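Putative iron-regulated protein A (Parabacteroides distasonis ATCC 8503, PDB 4ECG) is an imelysin-like protein of unproven function that binds calcium ions and may be a metalloendopeptidase linked to iron regulation. Local coordinates at residues D30-T38 with S311-M321; L233-N244 with L368-F379. All coordinates share one frame; numbering follows the deposited sequence.

Contact 1: D30-T38 with S311-M321; sequences DQMSAVVAT and SESSLHALTKM
V35 and T38, near the start of the long helix 29-68, pack against the turn that leads into helix 315-322, a helix-to-turn contact in which the two short helical segments run at 150° to each other. V35 CG2 fits between the backbone of the turn and the helix behind it, 3.7 Å from S314 O and 3.7 Å from L318 CD1. The side chain of M32, a selenomethionine, crosses that of L318 at about a right angle, M32 CG meeting L318 CD1. The polar end is at T38: with OG1 turned beside its own backbone N (chi1 -59°), the hydroxyl reaches back to A34 O (2.8 Å) and hydrogen-bonds S313 OG (2.6 Å), while CG2 lies near S311 OG. T38 N and T38 OG1 approach A34 O from opposite faces of the carbonyl plane. A valine in place of T38 would probably leave S313 OG without this partner and A34 O with one donor fewer. A water donates to both V35 O and S313 O, bridging the backbones, and S314 OG caps the second helix by accepting from A317 N. M32 and V35 also touch helix 225-233, and L315 rests on Y299 of helix 284-300.

Contact 2: L233-N244 with L368-F379; sequences LNGNNGMAGISN and LTTGLGVVKSKF
Helical segments 239-244 and 368-377 run antiparallel (168°, axes 8.7 Å apart), with A240 nearest T369 by CA; L233, before the turn, is nearest K376. L372 is the knob of the packing: its side chain sits in the hole formed by L233, M239, A240 and S243. Its two methyls divide the work, CD1 lying 3.9 Å from A240 CA, and CD2 meeting both L233 CD2 and the CE methyl of M239, a selenomethionine whose chain crosses L372 at about a right angle. L233 in turn puts CD1 3.7 Å from K376 CA and against V375 CG1. K376 runs alongside L233, with CB, CG and CD all near L233 CB. Its chain then bends at chi3 (84°), and NZ gives a bond to a water 2.9 Å away that G235 N also reaches, joining the lysine to the turn. That turn, in a mainly helical imelysin-like fold, interrupts the helical run between helices 225-233 and 239-259, and N234 shapes it as an Asx turn: OD1 accepts from N236 N and, more straightly, from N237 N (2.9 Å), both from one face of its plane, while ND2 binds N237 OD1 and L231 O. Further along, the hydroxyls of S243 and T369 hydrogen-bond at 2.6 Å between OG and OG1, and S243 CB rests on L368 CG. T369 OG1 is also bonded to C365 O, which ties it to its own helix. L368 and L372 continue onto M330 of helix 324-343. N244 O bonds S248 OG, and S248 with D253 holds a calcium ion; a bound calcium ion lies about 8 Å from the N244 side chain.

In the fold
From the N terminus the chain passes 30-38 at the start of helix 29-68, then 233-244, then 311-321, and finishes with 368-379 near the C terminus. Contact 1 closes a loop of 272 residues and contact 2 one of 123, and because their segments alternate the two loops cross. Contact 1 ties the first helix to the short helix 315-322; contact 2 ties helix 239-259 and the turn before it to the last helix, 355-377. Their centres lie about 16 Å apart and they touch: L315 CD1 packs on M239 SE at 3.7 Å, and the ring of F379 meets M32 and L318, joining both contacts into one packed region.

Contact 1: D30-T38 with S311-M321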
# COMPACT_ATOMS: atom_id res chain seq x y z
N ASP A 30 16.32 24.20 -8.23
CA ASP A 30 17.27 23.12 -8.50
C ASP A 30 17.28 22.16 -7.30
O ASP A 30 17.39 20.92 -7.48
CB ASP A 30 18.69 23.61 -8.83
CG ASP A 30 18.81 24.29 -10.25
OD1 ASP A 30 18.02 23.98 -11.17
OD2 ASP A 30 19.71 25.13 -10.45
N GLN A 31 17.10 22.70 -6.09
CA GLN A 31 17.13 21.86 -4.87
C GLN A 31 15.91 20.96 -4.79
O GLN A 31 16.00 19.78 -4.51
CB GLN A 31 17.21 22.70 -3.59
CG GLN A 31 18.62 22.95 -3.08
CD GLN A 31 18.77 24.23 -2.25
OE1 GLN A 31 17.81 24.86 -1.86
NE2 GLN A 31 20.01 24.59 -2.00
N MSE A 32 14.75 21.55 -5.03
CA MSE A 32 13.48 20.84 -5.05
C MSE A 32 13.45 19.81 -6.17
O MSE A 32 12.91 18.72 -5.98
CB MSE A 32 12.33 21.84 -5.22
CG MSE A 32 11.88 22.51 -3.91
SE MSE A 32 10.53 23.84 -4.20
CE MSE A 32 11.52 25.13 -5.18
N SER A 33 14.01 20.15 -7.33
CA SER A 33 14.06 19.22 -8.48
C SER A 33 14.89 17.95 -8.14
O SER A 33 14.55 16.82 -8.54
CB SER A 33 14.61 19.96 -9.70
OG SER A 33 14.45 19.19 -10.86
N ALA A 34 15.96 18.14 -7.38
CA ALA A 34 16.84 17.01 -6.96
C ALA A 34 16.12 16.09 -5.95
O ALA A 34 16.33 14.88 -5.94
CB ALA A 34 18.18 17.51 -6.39
N VAL A 35 15.27 16.65 -5.10
CA VAL A 35 14.46 15.84 -4.19
C VAL A 35 13.50 14.94 -5.00
O VAL A 35 13.40 13.73 -4.75
CB VAL A 35 13.69 16.73 -3.19
CG1 VAL A 35 12.57 15.94 -2.51
CG2 VAL A 35 14.66 17.38 -2.20
N VAL A 36 12.84 15.53 -5.99
CA VAL A 36 11.92 14.79 -6.88
C VAL A 36 12.69 13.73 -7.67
O VAL A 36 12.25 12.59 -7.76
CB VAL A 36 11.20 15.77 -7.85
CG1 VAL A 36 10.36 15.01 -8.86
CG2 VAL A 36 10.38 16.80 -7.07
N ALA A 37 13.84 14.09 -8.23
CA ALA A 37 14.70 13.11 -8.92
C ALA A 37 15.05 11.96 -7.99
O ALA A 37 14.85 10.81 -8.33
CB ALA A 37 15.96 13.77 -9.53
N THR A 38 15.53 12.25 -6.80
CA THR A 38 15.94 11.19 -5.87
C THR A 38 14.73 10.35 -5.43
O THR A 38 14.83 9.13 -5.24
CB THR A 38 16.52 11.80 -4.60
OG1 THR A 38 17.66 12.64 -4.92
CG2 THR A 38 16.85 10.72 -3.59
N SER A 311 19.22 10.71 2.66
CA SER A 311 19.78 11.42 1.48
C SER A 311 19.79 12.96 1.66
O SER A 311 18.93 13.52 2.33
CB SER A 311 18.99 11.04 0.22
OG SER A 311 19.31 11.90 -0.86
N GLU A 312 20.77 13.65 1.07
CA GLU A 312 20.83 15.09 1.19
C GLU A 312 19.76 15.75 0.30
O GLU A 312 19.31 16.87 0.57
CB GLU A 312 22.21 15.64 0.87
CG GLU A 312 22.20 17.18 0.58
CD GLU A 312 22.22 18.10 1.84
OE1 GLU A 312 22.04 17.57 2.96
OE2 GLU A 312 22.43 19.35 1.71
N SER A 313 19.37 15.07 -0.76
CA SER A 313 18.21 15.49 -1.53
C SER A 313 16.95 14.73 -1.11
O SER A 313 16.45 13.87 -1.81
CB SER A 313 18.48 15.40 -3.03
OG SER A 313 19.12 14.22 -3.40
N SER A 314 16.45 15.11 0.06
CA SER A 314 15.23 14.56 0.64
C SER A 314 14.35 15.67 1.13
O SER A 314 14.84 16.77 1.40
CB SER A 314 15.55 13.66 1.85
OG SER A 314 16.43 14.28 2.79
N LEU A 315 13.07 15.34 1.30
CA LEU A 315 12.12 16.23 1.95
C LEU A 315 12.59 16.51 3.35
O LEU A 315 12.36 17.62 3.89
CB LEU A 315 10.70 15.63 2.02
CG LEU A 315 9.86 15.70 0.77
CD1 LEU A 315 8.55 14.87 0.90
CD2 LEU A 315 9.67 17.17 0.46
N HIS A 316 13.24 15.51 3.96
CA HIS A 316 13.84 15.70 5.28
C HIS A 316 14.82 16.84 5.29
O HIS A 316 14.74 17.72 6.14
CB HIS A 316 14.52 14.42 5.73
CG HIS A 316 15.48 14.61 6.86
ND1 HIS A 316 15.07 14.93 8.10
CD2 HIS A 316 16.87 14.50 6.91
CE1 HIS A 316 16.16 15.04 8.90
NE2 HIS A 316 17.25 14.77 8.17
N ALA A 317 15.74 16.84 4.34
CA ALA A 317 16.75 17.88 4.30
C ALA A 317 16.08 19.22 4.09
O ALA A 317 16.40 20.17 4.78
CB ALA A 317 17.76 17.61 3.19
N LEU A 318 15.14 19.31 3.15
CA LEU A 318 14.54 20.61 2.85
C LEU A 318 13.74 21.11 4.06
O LEU A 318 13.87 22.27 4.44
CB LEU A 318 13.66 20.58 1.61
CG LEU A 318 14.32 20.38 0.24
CD1 LEU A 318 13.23 20.52 -0.83
CD2 LEU A 318 15.47 21.33 0.02
N THR A 319 12.97 20.24 4.70
CA THR A 319 12.25 20.64 5.91
C THR A 319 13.18 21.10 7.03
O THR A 319 12.92 22.12 7.69
CB THR A 319 11.40 19.48 6.40
OG1 THR A 319 10.69 18.97 5.27
CG2 THR A 319 10.45 19.89 7.51
N LYS A 320 14.26 20.36 7.27
CA LYS A 320 15.25 20.75 8.28
C LYS A 320 15.73 22.19 8.03
O LYS A 320 15.71 23.03 8.94
CB LYS A 320 16.43 19.76 8.28
CG LYS A 320 17.34 19.82 9.50
CD LYS A 320 18.37 18.69 9.50
CE LYS A 320 19.58 19.03 10.36
NZ LYS A 320 20.41 17.82 10.62
N MSE A 321 16.13 22.46 6.79
CA MSE A 321 16.56 23.78 6.32
C MSE A 321 15.50 24.87 6.58
O MSE A 321 15.83 25.96 7.01
CB MSE A 321 16.92 23.69 4.82
CG MSE A 321 17.45 24.98 4.11
SE MSE A 321 16.97 25.04 2.16
CE MSE A 321 17.81 23.29 1.70
O HOH W 1 13.80 12.55 -2.07

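Contact 2: L233-N244 with L368-F379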
# COMPACT_ATOMS: atom_id res chain seq x y z
N LEU A 233 3.42 14.73 -1.30
CA LEU A 233 2.89 14.93 0.07
C LEU A 233 1.38 14.81 0.15
O LEU A 233 0.83 14.75 1.24
CB LEU A 233 3.30 16.31 0.60
CG LEU A 233 4.77 16.37 1.05
CD1 LEU A 233 5.32 17.78 0.92
CD2 LEU A 233 4.90 15.87 2.49
N ASN A 234 0.71 14.71 -0.99
CA ASN A 234 -0.73 14.96 -1.08
C ASN A 234 -1.61 13.97 -0.35
O ASN A 234 -1.22 12.81 -0.16
CB ASN A 234 -1.21 15.11 -2.56
CG ASN A 234 -1.64 13.80 -3.19
OD1 ASN A 234 -2.81 13.38 -3.08
ND2 ASN A 234 -0.70 13.16 -3.89
N GLY A 235 -2.83 14.43 -0.05
CA GLY A 235 -3.79 13.75 0.80
C GLY A 235 -4.77 12.83 0.11
O GLY A 235 -5.56 12.13 0.79
N ASN A 236 -4.81 12.88 -1.23
CA ASN A 236 -5.67 11.94 -2.00
C ASN A 236 -4.96 10.60 -2.16
O ASN A 236 -5.52 9.55 -1.79
CB ASN A 236 -5.97 12.47 -3.40
CG ASN A 236 -6.89 13.67 -3.39
OD1 ASN A 236 -7.16 14.23 -2.31
ND2 ASN A 236 -7.40 14.08 -4.59
N ASN A 237 -3.73 10.67 -2.67
CA ASN A 237 -2.96 9.46 -3.00
C ASN A 237 -1.43 9.56 -2.77
O ASN A 237 -0.64 8.72 -3.25
CB ASN A 237 -3.27 9.14 -4.45
CG ASN A 237 -2.93 10.28 -5.38
OD1 ASN A 237 -2.04 11.08 -5.10
ND2 ASN A 237 -3.65 10.37 -6.48
N GLY A 238 -1.02 10.55 -1.97
CA GLY A 238 0.37 10.68 -1.54
C GLY A 238 0.61 10.39 -0.07
O GLY A 238 -0.13 9.64 0.56
N MSE A 239 1.65 11.01 0.49
CA MSE A 239 2.06 10.67 1.86
C MSE A 239 0.93 10.89 2.89
O MSE A 239 0.63 9.98 3.65
CB MSE A 239 3.35 11.39 2.24
CG MSE A 239 4.56 10.89 1.42
SE MSE A 239 5.92 12.26 1.21
CE MSE A 239 6.82 11.86 2.86
N ALA A 240 0.26 12.04 2.85
CA ALA A 240 -0.81 12.32 3.82
C ALA A 240 -2.03 11.45 3.57
O ALA A 240 -2.78 11.16 4.48
CB ALA A 240 -1.17 13.80 3.85
N GLY A 241 -2.21 10.98 2.35
CA GLY A 241 -3.34 10.09 2.06
C GLY A 241 -3.22 8.82 2.84
O GLY A 241 -4.20 8.36 3.48
N ILE A 242 -2.02 8.23 2.79
CA ILE A 242 -1.81 6.91 3.42
C ILE A 242 -1.75 6.98 4.96
O ILE A 242 -2.37 6.12 5.62
CB ILE A 242 -0.62 6.14 2.82
CG1 ILE A 242 -0.67 4.67 3.29
CG2 ILE A 242 0.71 6.76 3.20
CD1 ILE A 242 -1.92 3.89 2.90
N SER A 243 -1.10 8.02 5.53
CA SER A 243 -1.20 8.22 6.99
C SER A 243 -2.64 8.30 7.45
O SER A 243 -3.04 7.69 8.45
CB SER A 243 -0.43 9.46 7.46
OG SER A 243 -0.92 10.65 6.91
N ASN A 244 -3.44 9.07 6.72
CA ASN A 244 -4.82 9.26 7.11
C ASN A 244 -5.64 7.99 6.92
O ASN A 244 -6.56 7.73 7.70
CB ASN A 244 -5.38 10.39 6.31
CG ASN A 244 -6.80 10.67 6.65
OD1 ASN A 244 -7.10 11.06 7.75
ND2 ASN A 244 -7.70 10.42 5.70
N LEU A 368 0.56 12.32 12.29
CA LEU A 368 1.51 12.26 11.17
C LEU A 368 0.83 12.97 10.00
O LEU A 368 1.46 13.72 9.28
CB LEU A 368 1.83 10.82 10.80
CG LEU A 368 2.84 10.49 9.69
CD1 LEU A 368 4.13 11.32 9.81
CD2 LEU A 368 3.12 9.00 9.77
N THR A 369 -0.47 12.78 9.87
CA THR A 369 -1.24 13.48 8.85
C THR A 369 -1.21 15.00 8.99
O THR A 369 -1.03 15.70 8.04
CB THR A 369 -2.69 13.02 8.83
OG1 THR A 369 -2.71 11.61 8.52
CG2 THR A 369 -3.52 13.87 7.79
N THR A 370 -1.40 15.51 10.19
CA THR A 370 -1.28 16.93 10.43
C THR A 370 0.10 17.43 10.07
O THR A 370 0.25 18.47 9.43
CB THR A 370 -1.54 17.22 11.90
OG1 THR A 370 -2.85 16.77 12.22
CG2 THR A 370 -1.44 18.73 12.20
N GLY A 371 1.13 16.70 10.50
CA GLY A 371 2.53 17.08 10.26
C GLY A 371 2.87 17.17 8.78
O GLY A 371 3.47 18.15 8.31
N LEU A 372 2.49 16.13 8.03
CA LEU A 372 2.68 16.14 6.59
C LEU A 372 1.92 17.30 5.93
O LEU A 372 2.42 17.86 4.99
CB LEU A 372 2.25 14.80 5.99
CG LEU A 372 3.08 13.59 6.42
CD1 LEU A 372 2.25 12.34 6.17
CD2 LEU A 372 4.43 13.63 5.71
N GLY A 373 0.75 17.68 6.42
CA GLY A 373 0.05 18.91 5.95
C GLY A 373 0.87 20.19 6.10
O GLY A 373 0.85 21.08 5.21
N VAL A 374 1.60 20.27 7.21
CA VAL A 374 2.38 21.47 7.52
C VAL A 374 3.58 21.49 6.60
O VAL A 374 3.85 22.51 5.95
CB VAL A 374 2.80 21.56 9.00
CG1 VAL A 374 3.65 22.80 9.20
CG2 VAL A 374 1.57 21.64 9.88
N VAL A 375 4.25 20.34 6.46
CA VAL A 375 5.34 20.24 5.50
C VAL A 375 4.85 20.64 4.10
O VAL A 375 5.53 21.36 3.42
CB VAL A 375 5.99 18.84 5.42
CG1 VAL A 375 7.07 18.87 4.35
CG2 VAL A 375 6.64 18.42 6.75
N LYS A 376 3.67 20.22 3.69
CA LYS A 376 3.18 20.51 2.33
C LYS A 376 2.95 22.00 2.14
O LYS A 376 3.09 22.53 1.03
CB LYS A 376 1.88 19.76 2.07
CG LYS A 376 1.38 19.75 0.65
CD LYS A 376 0.15 18.85 0.51
CE LYS A 376 -1.13 19.59 0.90
NZ LYS A 376 -2.28 18.69 1.23
N SER A 377 2.55 22.64 3.23
CA SER A 377 2.24 24.06 3.22
C SER A 377 3.47 24.91 2.94
O SER A 377 3.34 25.99 2.35
CB SER A 377 1.51 24.50 4.52
OG SER A 377 2.44 24.81 5.51
N LYS A 378 4.67 24.40 3.25
CA LYS A 378 5.91 25.11 2.87
C LYS A 378 6.26 25.02 1.37
O LYS A 378 7.38 25.30 1.01
CB LYS A 378 7.13 24.64 3.68
CG LYS A 378 6.95 24.52 5.20
CD LYS A 378 6.51 25.80 5.93
CE LYS A 378 6.30 25.51 7.41
NZ LYS A 378 6.23 26.74 8.21
N PHE A 379 5.30 24.67 0.50
CA PHE A 379 5.53 24.56 -0.96
C PHE A 379 4.23 24.88 -1.74
O PHE A 379 4.01 24.35 -2.82
CB PHE A 379 5.99 23.11 -1.38
CG PHE A 379 7.22 22.57 -0.63
CD1 PHE A 379 8.51 22.75 -1.13
CD2 PHE A 379 7.10 21.81 0.54
CE1 PHE A 379 9.62 22.24 -0.45
CE2 PHE A 379 8.21 21.29 1.23
CZ PHE A 379 9.47 21.51 0.74
O HOH W 2 -3.90 17.09 -0.58